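Local coordinates for RagB/SusD family nutrient uptake outer membrane protein (Bacteroides thetaiotaomicron, PDB 7KV2) that probably binds beta-glucan chains at the bacterial surface and helps deliver them for uptake across the outer membrane, at residues D55-P60 with I148-F153; Y154-W159 with Y221-E226; I449-H454 with G461-D466. One frame throughout, in Å; residues are numbered along the deposited sequence.

Contact 1. Residues D55-P60 with I148-F153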
loop_
_atom_site.group_PDB
_atom_site.type_symbol
_atom_site.label_atom_id
_atom_site.label_comp_id
_atom_site.label_asym_id
_atom_site.label_seq_id
_atom_site.Cartn_x
_atom_site.Cartn_y
_atom_site.Cartn_z
ATOM N N ASP A 55 9.522 -10.084 -7.532
ATOM C CA ASP A 55 10.519 -9.027 -7.227
ATOM C C ASP A 55 9.922 -7.640 -7.421
ATOM O O ASP A 55 10.212 -6.742 -6.635
ATOM C CB ASP A 55 11.803 -9.202 -8.037
ATOM C CG ASP A 55 12.784 -10.123 -7.354
ATOM O OD1 ASP A 55 13.044 -9.928 -6.149
ATOM O OD2 ASP A 55 13.272 -11.050 -8.033
ATOM N N PRO A 56 9.144 -7.367 -8.492
ATOM C CA PRO A 56 8.623 -6.011 -8.719
ATOM C C PRO A 56 7.702 -5.491 -7.593
ATOM O O PRO A 56 7.527 -4.298 -7.479
ATOM C CB PRO A 56 7.917 -6.156 -10.075
ATOM C CG PRO A 56 8.729 -7.241 -10.750
ATOM C CD PRO A 56 8.888 -8.266 -9.644
ATOM N N LEU A 57 7.163 -6.385 -6.757
ATOM C CA LEU A 57 6.460 -5.961 -5.507
ATOM C C LEU A 57 7.313 -4.953 -4.734
ATOM O O LEU A 57 6.705 -3.982 -4.190
ATOM C CB LEU A 57 6.135 -7.158 -4.598
ATOM C CG LEU A 57 5.064 -8.104 -5.111
ATOM C CD1 LEU A 57 4.975 -9.304 -4.194
ATOM C CD2 LEU A 57 3.705 -7.430 -5.273
ATOM N N HIS A 58 8.630 -5.158 -4.618
ATOM C CA HIS A 58 9.486 -4.344 -3.728
ATOM C C HIS A 58 10.221 -3.276 -4.519
ATOM O O HIS A 58 11.107 -2.706 -3.969
ATOM C CB HIS A 58 10.449 -5.176 -2.869
ATOM C CG HIS A 58 11.464 -5.972 -3.621
ATOM N ND1 HIS A 58 12.667 -5.449 -4.059
ATOM C CD2 HIS A 58 11.455 -7.262 -3.994
ATOM C CE1 HIS A 58 13.345 -6.402 -4.693
ATOM N NE2 HIS A 58 12.638 -7.522 -4.643
ATOM N N TRP A 59 9.814 -2.952 -5.743
ATOM C CA TRP A 59 10.509 -1.935 -6.576
ATOM C C TRP A 59 10.021 -0.494 -6.416
ATOM O O TRP A 59 10.875 0.386 -6.461
ATOM C CB TRP A 59 10.380 -2.337 -8.060
ATOM C CG TRP A 59 11.225 -3.515 -8.431
ATOM C CD1 TRP A 59 12.001 -4.286 -7.617
ATOM C CD2 TRP A 59 11.339 -4.088 -9.756
ATOM N NE1 TRP A 59 12.590 -5.292 -8.342
ATOM C CE2 TRP A 59 12.197 -5.202 -9.654
ATOM C CE3 TRP A 59 10.795 -3.764 -11.002
ATOM C CZ2 TRP A 59 12.540 -5.986 -10.760
ATOM C CZ3 TRP A 59 11.148 -4.523 -12.099
ATOM C CH2 TRP A 59 12.010 -5.614 -11.976
ATOM N N PRO A 60 8.695 -0.186 -6.423
ATOM C CA PRO A 60 8.221 1.151 -6.768
ATOM C C PRO A 60 8.657 2.295 -5.854
ATOM O O PRO A 60 8.760 3.437 -6.316
ATOM C CB PRO A 60 6.680 1.088 -6.786
ATOM C CG PRO A 60 6.309 -0.255 -6.290
ATOM C CD PRO A 60 7.568 -1.101 -6.254
ATOM N N ILE A 148 -0.721 -16.010 -11.305
ATOM C CA ILE A 148 -1.985 -15.357 -11.741
ATOM C C ILE A 148 -2.433 -14.358 -10.652
ATOM O O ILE A 148 -2.909 -13.261 -10.966
ATOM C CB ILE A 148 -3.075 -16.389 -12.070
ATOM C CG1 ILE A 148 -2.670 -17.317 -13.224
ATOM C CG2 ILE A 148 -4.373 -15.659 -12.360
ATOM C CD1 ILE A 148 -3.637 -18.491 -13.407
ATOM N N ALA A 149 -2.260 -14.705 -9.383
ATOM C CA ALA A 149 -2.645 -13.819 -8.269
ATOM C C ALA A 149 -1.730 -12.597 -8.272
ATOM O O ALA A 149 -2.260 -11.483 -8.151
ATOM C CB ALA A 149 -2.571 -14.561 -6.950
ATOM N N LEU A 150 -0.419 -12.783 -8.422
ATOM C CA LEU A 150 0.534 -11.645 -8.562
ATOM C C LEU A 150 0.140 -10.803 -9.765
ATOM O O LEU A 150 0.233 -9.569 -9.703
ATOM C CB LEU A 150 1.967 -12.141 -8.683
ATOM C CG LEU A 150 2.604 -12.659 -7.387
ATOM C CD1 LEU A 150 3.923 -13.340 -7.716
ATOM C CD2 LEU A 150 2.846 -11.534 -6.374
ATOM N N ARG A 151 -0.295 -11.439 -10.854
ATOM C CA ARG A 151 -0.598 -10.649 -12.064
ATOM C C ARG A 151 -1.764 -9.704 -11.779
ATOM O O ARG A 151 -1.686 -8.571 -12.206
ATOM C CB ARG A 151 -0.919 -11.565 -13.250
ATOM C CG ARG A 151 -1.045 -10.810 -14.560
ATOM C CD ARG A 151 -0.937 -11.764 -15.762
ATOM N NE ARG A 151 -2.070 -12.671 -15.788
ATOM C CZ ARG A 151 -2.106 -13.842 -16.446
ATOM N NH1 ARG A 151 -1.062 -14.265 -17.130
ATOM N NH2 ARG A 151 -3.185 -14.588 -16.393
ATOM N N VAL A 152 -2.799 -10.156 -11.081
ATOM C CA VAL A 152 -3.975 -9.327 -10.695
ATOM C C VAL A 152 -3.489 -8.225 -9.742
ATOM O O VAL A 152 -3.967 -7.076 -9.880
ATOM C CB VAL A 152 -5.102 -10.181 -10.097
ATOM C CG1 VAL A 152 -6.274 -9.324 -9.629
ATOM C CG2 VAL A 152 -5.607 -11.229 -11.097
ATOM N N PHE A 153 -2.566 -8.567 -8.843
ATOM C CA PHE A 153 -1.993 -7.601 -7.844
ATOM C C PHE A 153 -1.294 -6.457 -8.613
ATOM O O PHE A 153 -1.550 -5.264 -8.370
ATOM C CB PHE A 153 -1.089 -8.329 -6.837
ATOM C CG PHE A 153 -0.695 -7.470 -5.649
ATOM C CD1 PHE A 153 0.311 -6.528 -5.740
ATOM C CD2 PHE A 153 -1.474 -7.479 -4.492
ATOM C CE1 PHE A 153 0.621 -5.700 -4.668
ATOM C CE2 PHE A 153 -1.186 -6.631 -3.438
ATOM C CZ PHE A 153 -0.125 -5.754 -3.525
#
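H58 NE2 gives D55 OD1 a hydrogen bond of 2.9 Å that spans the turn from which L57 reaches across to L150 and F153. This turn is a short 3-10 segment, 55-57, in the loop that follows helix 43-53. It rests on the long helix 137-162, in the largely helical, TPR-like framework of a SusD-family protein. The carboxylate is met on the anti lone pair of OD1, nearly in the plane of the imidazole. CG of H58 stands between its backbone N and carbonyl carbon (chi1 63°), which folds the ring back over the turn: D55 O lies above one face, toward the rim, and also takes the backbone N of H58 at 3.0 Å. D55 is therefore held by both ends of one residue, while its other oxygen, OD2, has a long and weak ion pair with R121.

Across the contact everything is apolar. The CA atoms of L57 and L150 stay 8.8 Å apart, so only side chains meet: L57 from the turn, L150 and F153 from the helix. L57 forks between two residues one helical turn apart, crossing each of them at about a right angle. Its CD1 meets L150 CD2 at 3.8 Å. F153, whose CG is anti to the backbone N (chi1 -169°), swings its ring to the other branch, and M219 and L223 of helix 217-231 also touch the F153 side chain. Against the ring, L57 CD2 comes in obliquely, 3.5 Å from F153 CD1 and 3.6 Å from F153 CE1.

Contact 2. Residues Y154-W159 with Y221-E226. With EDO (1,2-ethanediol), chain E.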
loop_
_atom_site.group_PDB
_atom_site.type_symbol
_atom_site.label_atom_id
_atom_site.label_comp_id
_atom_site.label_asym_id
_atom_site.label_seq_id
_atom_site.Cartn_x
_atom_site.Cartn_y
_atom_site.Cartn_z
ATOM N N TYR A 154 -0.525 -6.773 -9.647
ATOM C CA TYR A 154 0.186 -5.742 -10.430
ATOM C C TYR A 154 -0.813 -4.942 -11.293
ATOM O O TYR A 154 -0.640 -3.699 -11.420
ATOM C CB TYR A 154 1.294 -6.399 -11.246
ATOM C CG TYR A 154 2.415 -7.034 -10.476
ATOM C CD1 TYR A 154 3.206 -6.272 -9.617
ATOM C CD2 TYR A 154 2.777 -8.352 -10.686
ATOM C CE1 TYR A 154 4.301 -6.821 -8.979
ATOM C CE2 TYR A 154 3.846 -8.921 -10.018
ATOM C CZ TYR A 154 4.613 -8.157 -9.152
ATOM O OH TYR A 154 5.711 -8.670 -8.510
ATOM N N TYR A 155 -1.809 -5.611 -11.907
ATOM C CA TYR A 155 -2.854 -4.917 -12.710
ATOM C C TYR A 155 -3.683 -3.989 -11.813
ATOM O O TYR A 155 -4.069 -2.933 -12.259
ATOM C CB TYR A 155 -3.780 -5.896 -13.439
ATOM C CG TYR A 155 -3.226 -6.292 -14.780
ATOM C CD1 TYR A 155 -2.987 -5.323 -15.730
ATOM C CD2 TYR A 155 -2.956 -7.607 -15.115
ATOM C CE1 TYR A 155 -2.459 -5.627 -16.974
ATOM C CE2 TYR A 155 -2.440 -7.927 -16.366
ATOM C CZ TYR A 155 -2.174 -6.938 -17.292
ATOM O OH TYR A 155 -1.659 -7.218 -18.535
ATOM N N ASN A 156 -3.866 -4.347 -10.544
ATOM C CA ASN A 156 -4.610 -3.532 -9.577
ATOM C C ASN A 156 -3.874 -2.200 -9.389
ATOM O O ASN A 156 -4.547 -1.166 -9.261
ATOM C CB ASN A 156 -4.806 -4.315 -8.271
ATOM C CG ASN A 156 -5.641 -3.535 -7.302
ATOM O OD1 ASN A 156 -6.754 -3.111 -7.649
ATOM N ND2 ASN A 156 -5.103 -3.342 -6.091
ATOM N N TRP A 157 -2.541 -2.186 -9.408
ATOM C CA TRP A 157 -1.794 -0.919 -9.233
ATOM C C TRP A 157 -2.195 0.009 -10.409
ATOM O O TRP A 157 -2.510 1.176 -10.198
ATOM C CB TRP A 157 -0.295 -1.183 -9.254
ATOM C CG TRP A 157 0.320 -1.756 -8.002
ATOM C CD1 TRP A 157 -0.244 -1.908 -6.774
ATOM C CD2 TRP A 157 1.685 -2.182 -7.873
ATOM N NE1 TRP A 157 0.677 -2.412 -5.892
ATOM C CE2 TRP A 157 1.871 -2.574 -6.528
ATOM C CE3 TRP A 157 2.771 -2.254 -8.750
ATOM C CZ2 TRP A 157 3.079 -3.076 -6.058
ATOM C CZ3 TRP A 157 3.994 -2.695 -8.266
ATOM C CH2 TRP A 157 4.142 -3.084 -6.925
ATOM N N VAL A 158 -2.148 -0.488 -11.643
ATOM C CA VAL A 158 -2.452 0.395 -12.812
ATOM C C VAL A 158 -3.953 0.601 -12.977
ATOM O O VAL A 158 -4.317 1.701 -13.408
ATOM C CB VAL A 158 -1.749 -0.056 -14.104
ATOM C CG1 VAL A 158 -0.286 0.352 -14.108
ATOM C CG2 VAL A 158 -1.889 -1.541 -14.364
ATOM N N TRP A 159 -4.778 -0.369 -12.629
ATOM C CA TRP A 159 -6.257 -0.254 -12.674
ATOM C C TRP A 159 -6.698 0.903 -11.770
ATOM O O TRP A 159 -7.479 1.806 -12.209
ATOM C CB TRP A 159 -6.903 -1.574 -12.296
ATOM C CG TRP A 159 -8.401 -1.591 -12.242
ATOM C CD1 TRP A 159 -9.266 -1.379 -13.284
ATOM C CD2 TRP A 159 -9.220 -1.856 -11.090
ATOM N NE1 TRP A 159 -10.557 -1.499 -12.859
ATOM C CE2 TRP A 159 -10.565 -1.762 -11.507
ATOM C CE3 TRP A 159 -8.955 -2.124 -9.740
ATOM C CZ2 TRP A 159 -11.623 -1.973 -10.635
ATOM C CZ3 TRP A 159 -10.000 -2.335 -8.871
ATOM C CH2 TRP A 159 -11.327 -2.285 -9.318
ATOM N N TYR A 221 -8.155 -13.585 -1.103
ATOM C CA TYR A 221 -9.477 -13.207 -0.554
ATOM C C TYR A 221 -9.504 -11.695 -0.340
ATOM O O TYR A 221 -10.489 -11.002 -0.674
ATOM C CB TYR A 221 -9.736 -13.971 0.732
ATOM C CG TYR A 221 -10.244 -15.381 0.545
ATOM C CD1 TYR A 221 -10.577 -15.907 -0.706
ATOM C CD2 TYR A 221 -10.448 -16.176 1.659
ATOM C CE1 TYR A 221 -11.057 -17.211 -0.829
ATOM C CE2 TYR A 221 -10.969 -17.457 1.549
ATOM C CZ TYR A 221 -11.258 -17.982 0.300
ATOM O OH TYR A 221 -11.802 -19.250 0.244
ATOM N N MET A 222 -8.434 -11.167 0.221
ATOM C CA MET A 222 -8.387 -9.712 0.506
ATOM C C MET A 222 -8.307 -8.914 -0.807
ATOM O O MET A 222 -8.938 -7.858 -0.889
ATOM C CB MET A 222 -7.226 -9.363 1.434
ATOM C CG MET A 222 -7.428 -9.883 2.867
ATOM S SD MET A 222 -8.882 -9.206 3.702
ATOM C CE MET A 222 -8.250 -7.572 4.145
ATOM N N LEU A 223 -7.490 -9.344 -1.765
ATOM C CA LEU A 223 -7.381 -8.686 -3.088
ATOM C C LEU A 223 -8.744 -8.754 -3.817
ATOM O O LEU A 223 -9.176 -7.749 -4.413
ATOM C CB LEU A 223 -6.247 -9.361 -3.862
ATOM C CG LEU A 223 -6.007 -8.807 -5.260
ATOM C CD1 LEU A 223 -5.763 -7.317 -5.222
ATOM C CD2 LEU A 223 -4.845 -9.527 -5.925
ATOM N N TYR A 224 -9.452 -9.867 -3.669
ATOM C CA TYR A 224 -10.809 -10.074 -4.251
ATOM C C TYR A 224 -11.758 -9.027 -3.642
ATOM O O TYR A 224 -12.384 -8.225 -4.376
ATOM C CB TYR A 224 -11.225 -11.532 -4.052
ATOM C CG TYR A 224 -12.630 -11.846 -4.511
ATOM C CD1 TYR A 224 -13.726 -11.531 -3.732
ATOM C CD2 TYR A 224 -12.856 -12.402 -5.761
ATOM C CE1 TYR A 224 -15.019 -11.841 -4.138
ATOM C CE2 TYR A 224 -14.146 -12.700 -6.188
ATOM C CZ TYR A 224 -15.228 -12.427 -5.378
ATOM O OH TYR A 224 -16.495 -12.694 -5.808
ATOM N N ALA A 225 -11.806 -8.936 -2.305
ATOM C CA ALA A 225 -12.686 -7.971 -1.604
ATOM C C ALA A 225 -12.327 -6.544 -2.030
ATOM O O ALA A 225 -13.262 -5.702 -2.247
ATOM C CB ALA A 225 -12.570 -8.146 -0.102
ATOM N N GLU A 226 -11.026 -6.269 -2.136
ATOM C CA GLU A 226 -10.503 -4.945 -2.524
ATOM C C GLU A 226 -11.083 -4.533 -3.884
ATOM O O GLU A 226 -11.677 -3.423 -3.971
ATOM C CB GLU A 226 -8.987 -4.912 -2.587
ATOM C CG GLU A 226 -8.470 -3.541 -3.020
ATOM C CD GLU A 226 -6.971 -3.303 -2.898
ATOM O OE1 GLU A 226 -6.249 -4.103 -2.229
ATOM O OE2 GLU A 226 -6.530 -2.352 -3.512
HETATM C C1 EDO E . -3.651 -0.798 -4.363
HETATM O O1 EDO E . -3.373 0.592 -4.377
HETATM C C2 EDO E . -3.498 -1.458 -3.041
HETATM O O2 EDO E . -3.499 -2.896 -3.027
#
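The amide of N156 and the carboxylate of E226 stand almost perpendicular, their planes 81° apart, where the two residues meet between helices 137-162 and 217-231. N156 ND2 donates to E226 OE2 at 3.1 Å. The bond is fairly straight and lies close to the amide plane, yet it arrives from above the carboxylate, 65° out of its plane. With CG anti to the backbone N (chi1 -176°), N156 sends its amide straight at the other helix; E226 comes to meet it as an extended chain. At its other end the same amide sets OD1 in the plane of the W159 ring, at the edge. L223 CD1 packs against N156 ND2 at 4.1 Å.

The acid has further partners: OE2 forms a salt bridge with K160, and OE1 is hydrogen-bonded to Y403. E226 OE1 also accepts from O2 of a bound 1,2-ethanediol at 3.1 Å, probably a crystallisation additive, whose C1 sits 3.4 Å from N156 ND2. Replacing E226 by an alanine would probably deprive K160 and Y403 of this carboxylate partner and leave the amide of N156 freer to turn. This is a polar bridge in a largely buried contact between two helices of the TPR-like SusD fold.

Contact 3. Residues I449-H454 with G461-D466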
loop_
_atom_site.group_PDB
_atom_site.type_symbol
_atom_site.label_atom_id
_atom_site.label_comp_id
_atom_site.label_asym_id
_atom_site.label_seq_id
_atom_site.Cartn_x
_atom_site.Cartn_y
_atom_site.Cartn_z
ATOM N N ILE A 449 -18.204 2.975 9.828
ATOM C CA ILE A 449 -17.235 1.946 9.361
ATOM C C ILE A 449 -16.168 2.634 8.496
ATOM O O ILE A 449 -14.965 2.380 8.709
ATOM C CB ILE A 449 -17.939 0.783 8.662
ATOM C CG1 ILE A 449 -18.900 0.090 9.623
ATOM C CG2 ILE A 449 -16.923 -0.191 8.083
ATOM C CD1 ILE A 449 -19.871 -0.844 8.947
ATOM N N ILE A 450 -16.587 3.528 7.609
ATOM C CA ILE A 450 -15.670 4.261 6.714
ATOM C C ILE A 450 -14.750 5.140 7.575
ATOM O O ILE A 450 -13.512 5.183 7.303
ATOM C CB ILE A 450 -16.458 5.044 5.658
ATOM C CG1 ILE A 450 -17.262 4.102 4.760
ATOM C CG2 ILE A 450 -15.517 5.934 4.877
ATOM C CD1 ILE A 450 -16.378 3.103 4.043
ATOM N N GLU A 451 -15.292 5.776 8.602
ATOM C CA GLU A 451 -14.447 6.596 9.503
ATOM C C GLU A 451 -13.495 5.697 10.324
ATOM O O GLU A 451 -12.375 6.167 10.644
ATOM C CB GLU A 451 -15.292 7.562 10.308
ATOM C CG GLU A 451 -14.453 8.467 11.194
ATOM C CD GLU A 451 -13.486 9.435 10.519
ATOM O OE1 GLU A 451 -13.404 9.527 9.255
ATOM O OE2 GLU A 451 -12.815 10.149 11.284
ATOM N N GLU A 452 -13.886 4.474 10.683
ATOM C CA GLU A 452 -12.976 3.582 11.440
ATOM C C GLU A 452 -11.806 3.208 10.526
ATOM O O GLU A 452 -10.689 3.207 11.002
ATOM C CB GLU A 452 -13.668 2.327 11.959
ATOM C CG GLU A 452 -12.866 1.592 13.014
ATOM C CD GLU A 452 -12.805 2.307 14.348
ATOM O OE1 GLU A 452 -13.766 3.086 14.653
ATOM O OE2 GLU A 452 -11.764 2.167 15.028
ATOM N N ARG A 453 -12.052 2.948 9.240
ATOM C CA ARG A 453 -10.972 2.719 8.260
ATOM C C ARG A 453 -10.024 3.918 8.262
ATOM O O ARG A 453 -8.799 3.736 8.213
ATOM C CB ARG A 453 -11.530 2.466 6.863
ATOM C CG ARG A 453 -12.388 1.229 6.731
ATOM C CD ARG A 453 -12.970 1.099 5.328
ATOM N NE ARG A 453 -11.924 0.744 4.375
ATOM C CZ ARG A 453 -11.488 -0.477 4.085
ATOM N NH1 ARG A 453 -12.090 -1.581 4.531
ATOM N NH2 ARG A 453 -10.464 -0.582 3.267
ATOM N N HIS A 454 -10.588 5.127 8.245
ATOM C CA HIS A 454 -9.851 6.399 8.185
ATOM C C HIS A 454 -8.879 6.462 9.384
ATOM O O HIS A 454 -7.727 6.836 9.195
ATOM C CB HIS A 454 -10.863 7.560 8.178
ATOM C CG HIS A 454 -10.235 8.883 7.933
ATOM N ND1 HIS A 454 -10.891 10.066 8.200
ATOM C CD2 HIS A 454 -9.029 9.207 7.425
ATOM C CE1 HIS A 454 -10.121 11.074 7.853
ATOM N NE2 HIS A 454 -8.946 10.577 7.394
ATOM N N GLY A 461 -2.225 3.534 2.240
ATOM C CA GLY A 461 -2.728 3.500 0.841
ATOM C C GLY A 461 -4.172 3.034 0.717
ATOM O O GLY A 461 -4.514 2.367 -0.318
ATOM N N LYS A 462 -5.031 3.347 1.691
ATOM C CA LYS A 462 -6.466 2.918 1.697
ATOM C C LYS A 462 -7.421 4.105 1.494
ATOM O O LYS A 462 -8.408 3.962 0.746
ATOM C CB LYS A 462 -6.831 2.242 3.023
ATOM C CG LYS A 462 -5.856 1.146 3.440
ATOM C CD LYS A 462 -5.854 -0.050 2.521
ATOM C CE LYS A 462 -4.766 -1.051 2.900
ATOM N NZ LYS A 462 -4.824 -2.330 2.157
ATOM N N ARG A 463 -7.132 5.252 2.114
ATOM C CA ARG A 463 -8.122 6.346 2.320
ATOM C C ARG A 463 -8.618 6.902 0.963
ATOM O O ARG A 463 -9.843 7.165 0.826
ATOM C CB ARG A 463 -7.481 7.427 3.197
ATOM C CG ARG A 463 -8.330 8.678 3.395
ATOM C CD ARG A 463 -9.661 8.387 4.091
ATOM N NE ARG A 463 -10.275 9.660 4.459
ATOM C CZ ARG A 463 -11.535 9.809 4.869
ATOM N NH1 ARG A 463 -12.351 8.778 4.952
ATOM N NH2 ARG A 463 -11.969 11.003 5.197
ATOM N N TYR A 464 -7.715 7.143 0.030
ATOM C CA TYR A 464 -8.098 7.776 -1.254
ATOM C C TYR A 464 -9.112 6.865 -1.942
ATOM O O TYR A 464 -10.186 7.377 -2.322
ATOM C CB TYR A 464 -6.899 8.014 -2.142
ATOM C CG TYR A 464 -7.184 8.809 -3.404
ATOM C CD1 TYR A 464 -7.869 10.020 -3.359
ATOM C CD2 TYR A 464 -6.797 8.327 -4.643
ATOM C CE1 TYR A 464 -8.058 10.772 -4.507
ATOM C CE2 TYR A 464 -7.018 9.057 -5.810
ATOM C CZ TYR A 464 -7.652 10.282 -5.736
ATOM O OH TYR A 464 -7.854 11.034 -6.869
ATOM N N TRP A 465 -8.806 5.571 -2.028
ATOM C CA TRP A 465 -9.716 4.585 -2.679
ATOM C C TRP A 465 -11.036 4.498 -1.905
ATOM O O TRP A 465 -12.103 4.395 -2.567
ATOM C CB TRP A 465 -9.036 3.229 -2.878
ATOM C CG TRP A 465 -7.664 3.374 -3.456
ATOM C CD1 TRP A 465 -6.495 3.013 -2.836
ATOM C CD2 TRP A 465 -7.287 4.091 -4.636
ATOM N NE1 TRP A 465 -5.420 3.402 -3.582
ATOM C CE2 TRP A 465 -5.876 4.023 -4.716
ATOM C CE3 TRP A 465 -7.997 4.677 -5.700
ATOM C CZ2 TRP A 465 -5.174 4.582 -5.774
ATOM C CZ3 TRP A 465 -7.297 5.235 -6.740
ATOM C CH2 TRP A 465 -5.908 5.190 -6.771
ATOM N N ASP A 466 -11.015 4.526 -0.564
ATOM C CA ASP A 466 -12.259 4.479 0.249
ATOM C C ASP A 466 -13.143 5.718 -0.063
ATOM O O ASP A 466 -14.376 5.562 -0.203
ATOM C CB ASP A 466 -11.961 4.308 1.747
ATOM C CG ASP A 466 -11.379 2.945 2.106
ATOM O OD1 ASP A 466 -11.588 1.971 1.321
ATOM O OD2 ASP A 466 -10.682 2.869 3.152
HETATM O O HOH W 1 -11.964 5.993 5.060
HETATM O O HOH W 2 -14.667 9.117 6.895
HETATM O O HOH W 3 -9.237 1.080 0.525
#
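The guanidinium of R463 lies flat on one face of the H454 imidazole, centres 3.4 Å apart and planes 11° from parallel. This stack and a salt bridge join two successive helices, 446-456 and 463-469, in the SusD-family region. At the imidazole edge, in plane, H454 ND1 gives a hydrogen bond of 2.8 Å to E451 OE1. NE2 is bonded to D80, and R463 NH2 forms a salt bridge with D79. A carboxylate at each nitrogen may favour the protonated ring, although the arginine cation on its face would oppose this; E451, D80 and D79 would offset the charge. R463 NH1 donates to two waters: one, in the guanidinium plane, passes a hydrogen bond on to I450 O at 2.8 Å, and the second donates to E451 OE1. I450 CG2 closes in at the guanidinium edge.

The salt bridge lies one helical turn further along 463-469. R453 NE donates to D466 OD2 at 2.7 Å, almost dead straight and within the guanidinium plane, although the carboxylate is turned 85° to it and met from above. The bend in the R453 chain (chi3 71°) brings NE to face the acid. A third water donates to D466 OD1 at 2.6 Å and to K462 O at 3.0 Å.

R453 forms a salt bridge with E407 and a hydrogen bond with N411, tying 449-454 to helix 405-417; K462 ties 461-466 to it through E407. I449 packs on helix 425-435, K462 NZ reaches I402 O on strand 400-404, and R331 of helix 326-331 touches E451 and H454.

Overall arrangement
From the N terminus the three contacts follow one another, with no nesting or crossing. Contact 1 closes the first and longest excursion, through helices 70-75, 92-98 and 110-130 and into helix 137-162. Contact 2 opens at the next residue of that helix, its centre about 10 Å from that of contact 1, and returns after helix 183-200 to bring in helix 217-231; Y154 and W157 pack on P56, L57 and P60, joining the two contacts directly. Contact 3 is a tight return between successive helices in the C-terminal half, about 5 Å from contact 2 at the nearest atoms. Helix 405-417 is touched by both, by M222 and A225 on one hand and R453 on the other.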